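Local atomic coordinates of penicillin-binding protein PbpB (Mycobacterium tuberculosis, PDB entry 6KGU), a protein that builds the cell wall by synthesising cross-linked peptidoglycan from lipid intermediates, and binds penicillin and related beta-lactam antibiotics. Residues A[405-410]-A[426-431]. Residues are numbered along the deposited sequence; the frame is centred on the assembly and turned at random.
Sequences VRVPPR and PRPDDI
The ring of Pro428 lies between two arginine side chains, Arg410 from across the contact and Arg427 from the residue before it. Arg410 reaches back alongside it, with NH2 3.5 Å from Pro428 CB, and the proline covers part of one guanidinium face, displaced toward the rim. Pro428 CD sits 3.5 Å above the centre of the Arg427 guanidinium. Bends at chi2 and chi3 (-63° and -62°) return the end of Arg427 to the 405-410 segment although its CB points away; NH2 then lies 3.3 Å from Val407 CG1. Pro428 CG also meets Pro408 at its carbonyl oxygen and ring CD. Pro408 O accepts a 2.7 Å bond from a water, which takes a longer one from Arg427 NH1 in the guanidinium plane.

At the other end, Arg406 and Ile431 form an antiparallel hydrogen-bonded pair: Arg406 N gives to Ile431 O at 2.7 Å, and Ile431 N returns a bond to Arg406 O at 2.9 Å. Their side chains run side by side, Ile431 CD1 lying over a face of the Arg406 guanidinium, 3.2 Å from NH2. Val405 and Val407 both touch Asp430, Val405 CG1 coming 3.5 Å from its carboxylate carbon CG.

The contact, loop against loop apart from this one beta bridge, lies on the surface of the transpeptidase domain, away from the acylation site, and joins the chain after helix 390-401 to the approach to strand 431-432. Arg406 NE bonds Lys347 O, Arg410 NH1 bonds Thr354 O as well as Pro409 O, and Arg427 NH2 bonds Thr230 O. Backbone carbonyls thus take up the polar ends of all three arginines, while their flat faces, which carry no N-H, pack against the carbons of Pro428 and Ile431.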
ATOM      1  N   VAL A 405      -8.899  -6.581 -12.569  1.00 26.73           N
ATOM      2  CA  VAL A 405     -10.032  -5.771 -12.134  1.00 27.69           C
ATOM      3  C   VAL A 405      -9.668  -5.091 -10.819  1.00 27.05           C
ATOM      4  O   VAL A 405      -9.560  -5.745  -9.774  1.00 29.14           O
ATOM      5  CB  VAL A 405     -11.312  -6.600 -11.996  1.00 28.63           C
ATOM      6  CG1 VAL A 405     -12.415  -5.733 -11.449  1.00 28.10           C
ATOM      7  CG2 VAL A 405     -11.698  -7.191 -13.353  1.00 27.13           C
ATOM      8  N   ARG A 406      -9.503  -3.775 -10.869  1.00 29.53           N
ATOM      9  CA  ARG A 406      -9.198  -3.009  -9.672  1.00 29.04           C
ATOM     10  C   ARG A 406     -10.462  -2.821  -8.855  1.00 34.19           C
ATOM     11  O   ARG A 406     -11.505  -2.431  -9.391  1.00 34.28           O
ATOM     12  CB  ARG A 406      -8.608  -1.656 -10.046  1.00 28.75           C
ATOM     13  CG  ARG A 406      -8.052  -0.867  -8.854  1.00 26.18           C
ATOM     14  CD  ARG A 406      -7.179   0.269  -9.341  1.00 29.04           C
ATOM     15  NE  ARG A 406      -7.903   1.294 -10.093  1.00 26.86           N
ATOM     16  CZ  ARG A 406      -8.638   2.263  -9.545  1.00 32.20           C
ATOM     17  NH1 ARG A 406      -8.775   2.348  -8.228  1.00 27.97           N
ATOM     18  NH2 ARG A 406      -9.232   3.161 -10.319  1.00 32.12           N
ATOM     19  N   VAL A 407     -10.375  -3.116  -7.563  1.00 28.54           N
ATOM     20  CA  VAL A 407     -11.484  -2.892  -6.644  1.00 29.35           C
ATOM     21  C   VAL A 407     -10.995  -1.886  -5.604  1.00 33.57           C
ATOM     22  O   VAL A 407     -10.138  -2.219  -4.772  1.00 28.41           O
ATOM     23  CB  VAL A 407     -11.964  -4.205  -5.997  1.00 31.58           C
ATOM     24  CG1 VAL A 407     -13.173  -3.951  -5.070  1.00 32.75           C
ATOM     25  CG2 VAL A 407     -12.332  -5.246  -7.076  1.00 31.55           C
ATOM     26  N   PRO A 408     -11.500  -0.654  -5.622  1.00 28.21           N
ATOM     27  CA  PRO A 408     -11.032   0.367  -4.676  1.00 27.28           C
ATOM     28  C   PRO A 408     -11.096  -0.142  -3.246  1.00 31.05           C
ATOM     29  O   PRO A 408     -12.099  -0.738  -2.829  1.00 30.70           O
ATOM     30  CB  PRO A 408     -12.008   1.525  -4.908  1.00 34.23           C
ATOM     31  CG  PRO A 408     -12.428   1.355  -6.357  1.00 32.44           C
ATOM     32  CD  PRO A 408     -12.556  -0.145  -6.510  1.00 29.54           C
ATOM     33  N   PRO A 409     -10.024   0.028  -2.479  1.00 34.33           N
ATOM     34  CA  PRO A 409      -9.982  -0.545  -1.131  1.00 28.89           C
ATOM     35  C   PRO A 409     -10.986   0.117  -0.207  1.00 31.48           C
ATOM     36  O   PRO A 409     -11.294   1.301  -0.338  1.00 27.65           O
ATOM     37  CB  PRO A 409      -8.540  -0.272  -0.672  1.00 32.30           C
ATOM     38  CG  PRO A 409      -8.082   0.853  -1.517  1.00 34.92           C
ATOM     39  CD  PRO A 409      -8.775   0.718  -2.833  1.00 29.31           C
ATOM     40  N   ARG A 410     -11.478  -0.668   0.752  1.00 26.71           N
ATOM     41  CA  ARG A 410     -12.429  -0.199   1.746  1.00 25.29           C
ATOM     42  C   ARG A 410     -12.017  -0.757   3.096  1.00 28.93           C
ATOM     43  O   ARG A 410     -11.522  -1.887   3.186  1.00 29.48           O
ATOM     44  CB  ARG A 410     -13.879  -0.662   1.417  1.00 26.68           C
ATOM     45  CG  ARG A 410     -14.466  -0.086   0.128  1.00 24.71           C
ATOM     46  CD  ARG A 410     -14.734   1.389   0.315  1.00 29.43           C
ATOM     47  NE  ARG A 410     -15.371   2.036  -0.832  1.00 32.52           N
ATOM     48  CZ  ARG A 410     -14.731   2.696  -1.788  1.00 32.64           C
ATOM     49  NH1 ARG A 410     -13.399   2.797  -1.767  1.00 32.51           N
ATOM     50  NH2 ARG A 410     -15.421   3.277  -2.774  1.00 35.82           N
ATOM     51  N   PRO A 426     -21.860  -0.929   1.132  1.00 44.65           N
ATOM     52  CA  PRO A 426     -21.950  -1.180  -0.314  1.00 48.80           C
ATOM     53  C   PRO A 426     -20.568  -1.358  -0.923  1.00 48.14           C
ATOM     54  O   PRO A 426     -19.633  -0.615  -0.619  1.00 49.87           O
ATOM     55  CB  PRO A 426     -22.658   0.070  -0.854  1.00 46.26           C
ATOM     56  CG  PRO A 426     -22.506   1.106   0.206  1.00 50.30           C
ATOM     57  CD  PRO A 426     -22.434   0.373   1.512  1.00 44.60           C
ATOM     58  N   ARG A 427     -20.436  -2.372  -1.759  1.00 43.83           N
ATOM     59  CA  ARG A 427     -19.174  -2.649  -2.429  1.00 40.84           C
ATOM     60  C   ARG A 427     -18.943  -1.637  -3.547  1.00 45.83           C
ATOM     61  O   ARG A 427     -19.881  -1.266  -4.249  1.00 43.58           O
ATOM     62  CB  ARG A 427     -19.176  -4.064  -2.994  1.00 47.35           C
ATOM     63  CG  ARG A 427     -19.273  -5.126  -1.910  1.00 56.46           C
ATOM     64  CD  ARG A 427     -18.047  -5.053  -1.009  1.00 54.51           C
ATOM     65  NE  ARG A 427     -16.844  -5.323  -1.781  1.00 60.00           N
ATOM     66  CZ  ARG A 427     -15.647  -4.794  -1.542  1.00 53.87           C
ATOM     67  NH1 ARG A 427     -15.452  -3.928  -0.537  1.00 34.57           N
ATOM     68  NH2 ARG A 427     -14.644  -5.128  -2.338  1.00 44.91           N
ATOM     69  N   PRO A 428     -17.715  -1.153  -3.720  1.00 42.56           N
ATOM     70  CA  PRO A 428     -17.451  -0.226  -4.822  1.00 41.55           C
ATOM     71  C   PRO A 428     -17.498  -0.960  -6.153  1.00 36.49           C
ATOM     72  O   PRO A 428     -17.355  -2.181  -6.227  1.00 37.30           O
ATOM     73  CB  PRO A 428     -16.044   0.294  -4.520  1.00 39.57           C
ATOM     74  CG  PRO A 428     -15.379  -0.857  -3.801  1.00 37.76           C
ATOM     75  CD  PRO A 428     -16.479  -1.563  -3.025  1.00 42.51           C
ATOM     76  N   ASP A 429     -17.690  -0.188  -7.218  1.00 37.15           N
ATOM     77  CA  ASP A 429     -17.760  -0.766  -8.552  1.00 41.13           C
ATOM     78  C   ASP A 429     -16.380  -1.192  -9.055  1.00 40.20           C
ATOM     79  O   ASP A 429     -15.390  -0.473  -8.880  1.00 41.67           O
ATOM     80  CB  ASP A 429     -18.387   0.233  -9.519  1.00 44.58           C
ATOM     81  CG  ASP A 429     -19.909   0.232  -9.442  1.00 55.07           C
ATOM     82  OD1 ASP A 429     -20.492  -0.843  -9.185  1.00 54.65           O
ATOM     83  OD2 ASP A 429     -20.519   1.303  -9.625  1.00 56.64           O
ATOM     84  N   ASP A 430     -16.345  -2.380  -9.677  1.00 40.57           N
ATOM     85  CA  ASP A 430     -15.199  -2.893 -10.416  1.00 43.99           C
ATOM     86  C   ASP A 430     -14.664  -1.868 -11.408  1.00 45.02           C
ATOM     87  O   ASP A 430     -15.417  -1.082 -11.994  1.00 44.74           O
ATOM     88  CB  ASP A 430     -15.592  -4.145 -11.210  1.00 37.21           C
ATOM     89  CG  ASP A 430     -15.721  -5.385 -10.353  1.00 42.64           C
ATOM     90  OD1 ASP A 430     -15.424  -5.343  -9.140  1.00 49.36           O
ATOM     91  OD2 ASP A 430     -16.116  -6.427 -10.910  1.00 48.36           O
ATOM     92  N   ILE A 431     -13.351  -1.916 -11.631  1.00 36.54           N
ATOM     93  CA  ILE A 431     -12.694  -1.129 -12.668  1.00 33.17           C
ATOM     94  C   ILE A 431     -11.747  -2.052 -13.427  1.00 37.64           C
ATOM     95  O   ILE A 431     -10.697  -2.444 -12.897  1.00 32.93           O
ATOM     96  CB  ILE A 431     -11.936   0.079 -12.103  1.00 40.36           C
ATOM     97  CG1 ILE A 431     -12.871   0.924 -11.233  1.00 41.95           C
ATOM     98  CG2 ILE A 431     -11.329   0.890 -13.245  1.00 31.23           C
ATOM     99  CD1 ILE A 431     -12.166   1.869 -10.326  1.00 37.72           C
TER
HETATM  100  O   HOH W   1     -12.574  -2.899  -1.336  1.00 29.37           O